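Local coordinates for protein deoxycytidylate deaminase (PDB 4P9E) that probably deaminates dCMP to dUMP in a zinc-dependent reaction, as a cyanophage member of the cytidine and deoxycytidylate deaminase family, at residues 34-39 with 83-88; 7-12 with 90-95. One frame throughout, in Å; residues are numbered along the deposited sequence.

Interaction 1: residues 34-39 with 83-88; sequences VVKNGS and SESIDG
K36 reaches the 83-88 loop as a straight rod: CG stands anti to the backbone N (chi1 -174°) and the later torsions are all extended too, which carries NZ from the strand end to the backbone carbonyls of S85 and D87. E84 answers with a bend at its second torsion that turns its carboxylate toward the same ammonium group. Two carbonyl oxygens accept from one nitrogen, with unequal geometry, and a carboxylate oxygen lies farther off. K36 NZ donates to S85 O at 3.1 Å, arriving above the carbonyl plane, 53° out of it, with a C=O...N angle of 116°, so this bond does not use a lone-pair direction. The bond from K36 NZ to D87 O, 3.0 Å, is weak; D87 O lies beside the CE-NZ end of the chain and not straight beyond it. E84 OE2 sits 3.9 Å from K36 NZ, a long salt bridge, while E84 OE1 is hydrogen-bonded to S83 of the third subunit.

The acceptors are held in a shaped loop. S85 OG takes the backbone N-H of D87 at 3.1 Å, an ST turn spanning the two residues whose carbonyls K36 contacts, and the same hydroxyl makes a weak hydrogen bond with K81 O of the second subunit. On the other side of the contact, K36 opens a type I' turn to S39, closed by K36 N to S39 O and S39 N to K36 O, each 2.9 Å, so the lysine springs from the last residue pair before a tight hairpin bend. The chemistry implies a surface contact held by one ordinary and one weak ammonium-to-carbonyl bond, with a long salt bridge adding attraction; the positive charge would be expected to offset the partial charges of the two carbonyls.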
loop_
_atom_site.group_PDB
_atom_site.type_symbol
_atom_site.label_atom_id
_atom_site.label_comp_id
_atom_site.label_asym_id
_atom_site.label_seq_id
_atom_site.Cartn_x
_atom_site.Cartn_y
_atom_site.Cartn_z
ATOM N N VAL A 34 7.103 16.682 1.743
ATOM C CA VAL A 34 6.401 15.907 2.764
ATOM C C VAL A 34 7.349 14.932 3.463
ATOM O O VAL A 34 8.096 14.196 2.822
ATOM C CB VAL A 34 5.136 15.194 2.216
ATOM C CG1 VAL A 34 4.548 14.263 3.266
ATOM C CG2 VAL A 34 4.089 16.229 1.816
ATOM N N VAL A 35 7.347 14.960 4.790
ATOM C CA VAL A 35 8.194 14.060 5.559
ATOM C C VAL A 35 7.371 13.267 6.559
ATOM O O VAL A 35 6.501 13.807 7.228
ATOM C CB VAL A 35 9.328 14.815 6.283
ATOM C CG1 VAL A 35 10.211 13.837 7.041
ATOM C CG2 VAL A 35 10.150 15.615 5.283
ATOM N N LYS A 36 7.639 11.973 6.642
ATOM C CA LYS A 36 6.968 11.118 7.610
ATOM C C LYS A 36 7.883 9.962 7.980
ATOM O O LYS A 36 8.556 9.382 7.118
ATOM C CB LYS A 36 5.659 10.613 7.023
ATOM C CG LYS A 36 4.793 9.836 7.959
ATOM C CD LYS A 36 3.503 9.508 7.261
ATOM C CE LYS A 36 2.660 8.527 8.044
ATOM N NZ LYS A 36 1.552 7.968 7.199
ATOM N N ASN A 37 7.919 9.644 9.272
ATOM C CA ASN A 37 8.744 8.548 9.786
ATOM C C ASN A 37 10.189 8.554 9.291
ATOM O O ASN A 37 10.736 7.511 8.951
ATOM C CB ASN A 37 8.112 7.204 9.444
ATOM C CG ASN A 37 6.660 7.115 9.874
ATOM O OD1 ASN A 37 6.235 7.784 10.821
ATOM N ND2 ASN A 37 5.886 6.293 9.174
ATOM N N GLY A 38 10.794 9.732 9.239
ATOM C CA GLY A 38 12.180 9.857 8.827
ATOM C C GLY A 38 12.414 9.738 7.335
ATOM O O GLY A 38 13.528 9.506 6.894
ATOM N N SER A 39 11.369 9.910 6.550
ATOM C CA SER A 39 11.506 9.753 5.127
ATOM C C SER A 39 10.732 10.809 4.330
ATOM O O SER A 39 9.567 11.096 4.624
ATOM C CB SER A 39 11.049 8.354 4.745
ATOM O OG SER A 39 11.124 8.175 3.345
ATOM N N SER A 83 1.289 5.248 -2.394
ATOM C CA SER A 83 0.621 4.213 -1.626
ATOM C C SER A 83 0.710 4.530 -0.142
ATOM O O SER A 83 0.190 3.801 0.702
ATOM C CB SER A 83 1.290 2.872 -1.885
ATOM O OG SER A 83 1.917 2.880 -3.153
ATOM N N GLU A 84 1.381 5.625 0.162
ATOM C CA GLU A 84 1.728 5.964 1.522
ATOM C C GLU A 84 0.825 7.102 1.970
ATOM O O GLU A 84 0.619 8.061 1.240
ATOM C CB GLU A 84 3.212 6.354 1.546
ATOM C CG GLU A 84 3.797 6.633 2.895
ATOM C CD GLU A 84 3.836 5.409 3.780
ATOM O OE1 GLU A 84 4.612 4.475 3.463
ATOM O OE2 GLU A 84 3.096 5.387 4.791
ATOM N N SER A 85 0.265 6.991 3.163
ATOM C CA SER A 85 -0.679 7.995 3.648
ATOM C C SER A 85 -0.017 9.330 3.998
ATOM O O SER A 85 1.125 9.369 4.448
ATOM C CB SER A 85 -1.447 7.477 4.857
ATOM O OG SER A 85 -2.290 8.486 5.367
ATOM N N ILE A 86 -0.746 10.423 3.797
ATOM C CA ILE A 86 -0.236 11.742 4.131
ATOM C C ILE A 86 -0.509 12.064 5.611
ATOM O O ILE A 86 0.109 12.956 6.195
ATOM C CB ILE A 86 -0.820 12.829 3.197
ATOM C CG1 ILE A 86 0.011 14.111 3.284
ATOM C CG2 ILE A 86 -2.279 13.093 3.498
ATOM C CD1 ILE A 86 -0.493 15.225 2.427
ATOM N N ASP A 87 -1.426 11.306 6.207
ATOM C CA ASP A 87 -1.821 11.486 7.595
ATOM C C ASP A 87 -0.643 11.287 8.550
ATOM O O ASP A 87 0.050 10.277 8.474
ATOM C CB ASP A 87 -2.914 10.480 7.930
ATOM C CG ASP A 87 -3.792 10.916 9.097
ATOM O OD1 ASP A 87 -3.591 12.027 9.629
ATOM O OD2 ASP A 87 -4.699 10.148 9.476
ATOM N N GLY A 88 -0.417 12.259 9.435
ATOM C CA GLY A 88 0.658 12.185 10.407
ATOM C C GLY A 88 2.007 12.658 9.900
ATOM O O GLY A 88 2.993 12.659 10.624
#

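Interaction 2: residues 7-12 with 90-95; sequences EIKEAY and ELFCTH
Residues 7-12 of helix 6-20 pass over strand 90-93 with Y12 and F92 as the nearest backbone pair, their CA atoms 6.6 Å apart, and both residues start their side chains toward the opposing segment. F92 has CG anti to its carbonyl carbon (chi1 -69°), and this choice lifts the ring off the strand to lie beneath the helix. Y12 CB rests over one face of that ring, 3.5 Å from its centroid and 4° off the normal, a well-centred CH-pi contact. The tyrosine ring itself continues to one side, where Y12 CD2 approaches F92 CZ to 3.5 Å. Because the two ring planes meet at 48°, with centroids 5.0 Å apart, the aromatic pair is oblique and fits neither a stack nor an edge-to-face arrangement.

K9, one helical turn earlier, borders the same ring from another direction. Its CG lies in the ring plane at the edge, 4.0 Å from F92 CE1, while the backbone K9 O comes obliquely to within 3.5 Å of F92 CE1. No hydrogen bond joins the two segments; the contact is mainly carbon against carbon, with the K9 carbonyl oxygen at the ring as the exception. V35 of the adjacent strand touches both Y12 and F92, and Y114 of strand 112-115 stacks its ring with that of F92, so the phenylalanine is packed among sheet and helix residues alike.

C93 points away from helix 6-20, and L91 and C93 both touch E72 of helix 71-80, on the other face of the sheet. A central sheet with helices on both faces results, the alpha/beta/alpha layering characteristic of the cytidine deaminase fold, with helix 6-20 on the face away from the helix beside the zinc ligand H70.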
loop_
_atom_site.group_PDB
_atom_site.type_symbol
_atom_site.label_atom_id
_atom_site.label_comp_id
_atom_site.label_asym_id
_atom_site.label_seq_id
_atom_site.Cartn_x
_atom_site.Cartn_y
_atom_site.Cartn_z
ATOM N N GLU A 7 19.798 19.825 12.623
ATOM C CA GLU A 7 20.444 19.925 11.318
ATOM C C GLU A 7 19.694 19.146 10.236
ATOM O O GLU A 7 19.915 19.342 9.040
ATOM C CB GLU A 7 21.872 19.416 11.422
ATOM C CG GLU A 7 21.964 18.075 12.119
ATOM C CD GLU A 7 23.209 17.305 11.741
ATOM O OE1 GLU A 7 23.889 17.718 10.771
ATOM O OE2 GLU A 7 23.510 16.290 12.417
ATOM N N ILE A 8 18.813 18.251 10.662
ATOM C CA ILE A 8 18.033 17.458 9.733
ATOM C C ILE A 8 16.825 18.271 9.313
ATOM O O ILE A 8 16.413 18.252 8.161
ATOM C CB ILE A 8 17.625 16.118 10.388
ATOM C CG1 ILE A 8 18.821 15.167 10.395
ATOM C CG2 ILE A 8 16.453 15.473 9.683
ATOM C CD1 ILE A 8 18.492 13.783 10.906
ATOM N N LYS A 9 16.275 18.996 10.275
ATOM C CA LYS A 9 15.179 19.914 10.045
ATOM C C LYS A 9 15.575 20.869 8.929
ATOM O O LYS A 9 14.829 21.092 7.965
ATOM C CB LYS A 9 14.915 20.674 11.344
ATOM C CG LYS A 9 13.540 21.274 11.477
ATOM C CD LYS A 9 13.215 21.635 12.926
ATOM C CE LYS A 9 12.583 20.470 13.690
ATOM N NZ LYS A 9 11.827 20.889 14.922
ATOM N N GLU A 10 16.787 21.397 9.052
ATOM C CA GLU A 10 17.321 22.355 8.105
ATOM C C GLU A 10 17.562 21.740 6.730
ATOM O O GLU A 10 17.332 22.392 5.714
ATOM C CB GLU A 10 18.611 22.975 8.655
ATOM C CG GLU A 10 19.283 24.016 7.754
ATOM C CD GLU A 10 18.481 25.314 7.593
ATOM O OE1 GLU A 10 17.687 25.663 8.503
ATOM O OE2 GLU A 10 18.663 25.983 6.540
ATOM N N ALA A 11 18.017 20.493 6.692
ATOM C CA ALA A 11 18.225 19.807 5.417
ATOM C C ALA A 11 16.911 19.659 4.645
ATOM O O ALA A 11 16.889 19.766 3.421
ATOM C CB ALA A 11 18.883 18.455 5.623
ATOM N N TYR A 12 15.825 19.434 5.374
ATOM C CA TYR A 12 14.494 19.398 4.775
ATOM C C TYR A 12 14.119 20.734 4.156
ATOM O O TYR A 12 13.688 20.791 3.010
ATOM C CB TYR A 12 13.447 18.984 5.806
ATOM C CG TYR A 12 13.557 17.536 6.206
ATOM C CD1 TYR A 12 13.873 16.567 5.271
ATOM C CD2 TYR A 12 13.353 17.136 7.526
ATOM C CE1 TYR A 12 13.967 15.246 5.625
ATOM C CE2 TYR A 12 13.448 15.807 7.896
ATOM C CZ TYR A 12 13.761 14.866 6.942
ATOM O OH TYR A 12 13.868 13.537 7.293
ATOM N N GLU A 90 4.616 15.597 8.054
ATOM C CA GLU A 90 4.891 17.018 8.211
ATOM C C GLU A 90 5.225 17.660 6.884
ATOM O O GLU A 90 5.831 17.047 6.015
ATOM C CB GLU A 90 6.053 17.222 9.153
ATOM C CG GLU A 90 6.108 16.162 10.221
ATOM C CD GLU A 90 6.854 16.622 11.428
ATOM O OE1 GLU A 90 8.094 16.487 11.449
ATOM O OE2 GLU A 90 6.190 17.135 12.342
ATOM N N LEU A 91 4.831 18.910 6.740
ATOM C CA LEU A 91 5.092 19.645 5.529
ATOM C C LEU A 91 6.209 20.671 5.737
ATOM O O LEU A 91 6.089 21.533 6.598
ATOM C CB LEU A 91 3.816 20.364 5.150
ATOM C CG LEU A 91 3.862 21.109 3.831
ATOM C CD1 LEU A 91 4.172 20.126 2.711
ATOM C CD2 LEU A 91 2.530 21.786 3.629
ATOM N N PHE A 92 7.298 20.577 4.976
ATOM C CA PHE A 92 8.267 21.675 4.920
ATOM C C PHE A 92 8.025 22.487 3.667
ATOM O O PHE A 92 8.185 22.000 2.559
ATOM C CB PHE A 92 9.706 21.187 4.908
ATOM C CG PHE A 92 10.137 20.566 6.184
ATOM C CD1 PHE A 92 10.931 21.266 7.071
ATOM C CD2 PHE A 92 9.745 19.281 6.515
ATOM C CE1 PHE A 92 11.325 20.685 8.255
ATOM C CE2 PHE A 92 10.139 18.714 7.700
ATOM C CZ PHE A 92 10.924 19.412 8.564
ATOM N N CYS A 93 7.642 23.739 3.836
ATOM C CA CYS A 93 7.451 24.586 2.689
ATOM C C CYS A 93 8.363 25.831 2.772
ATOM O O CYS A 93 8.704 26.283 3.862
ATOM C CB CYS A 93 5.966 24.945 2.572
ATOM S SG CYS A 93 5.492 25.570 0.931
ATOM N N THR A 94 8.793 26.357 1.633
ATOM C CA THR A 94 9.512 27.628 1.632
ATOM C C THR A 94 8.614 28.769 2.096
ATOM O O THR A 94 9.081 29.721 2.697
ATOM C CB THR A 94 10.085 27.994 0.245
ATOM O OG1 THR A 94 9.051 27.949 -0.741
ATOM C CG2 THR A 94 11.197 27.046 -0.151
ATOM N N HIS A 95 7.323 28.667 1.824
ATOM C CA HIS A 95 6.405 29.724 2.202
ATOM C C HIS A 95 5.258 29.255 3.064
ATOM O O HIS A 95 4.833 28.116 2.960
ATOM C CB HIS A 95 5.855 30.414 0.969
ATOM C CG HIS A 95 6.893 31.156 0.190
ATOM N ND1 HIS A 95 7.864 30.513 -0.546
ATOM C CD2 HIS A 95 7.128 32.479 0.066
ATOM C CE1 HIS A 95 8.647 31.417 -1.109
ATOM N NE2 HIS A 95 8.221 32.616 -0.764
#

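In the fold
From the N terminus, helix 6-20 supplies residues 7-12 to interaction 2, whose partner is reached only at strand 90-93. Before that loop closes, the chain runs through strand 31-36, turns back into strand 39-45, and forms helix 71-80 and the connection after it; interaction 1 joins the end of the first of these strands to that connection, so it nests within the span of interaction 2. The two contacts meet in the sheet, where strands 31-36 and 90-93 are neighbours: V35 O and E90 N lie 2.7 Å apart, a probable hydrogen bond. Interaction 1 ties a hairpin to a surface loop, interaction 2 seats helix 6-20 on one face of the sheet, and both touch the third subunit.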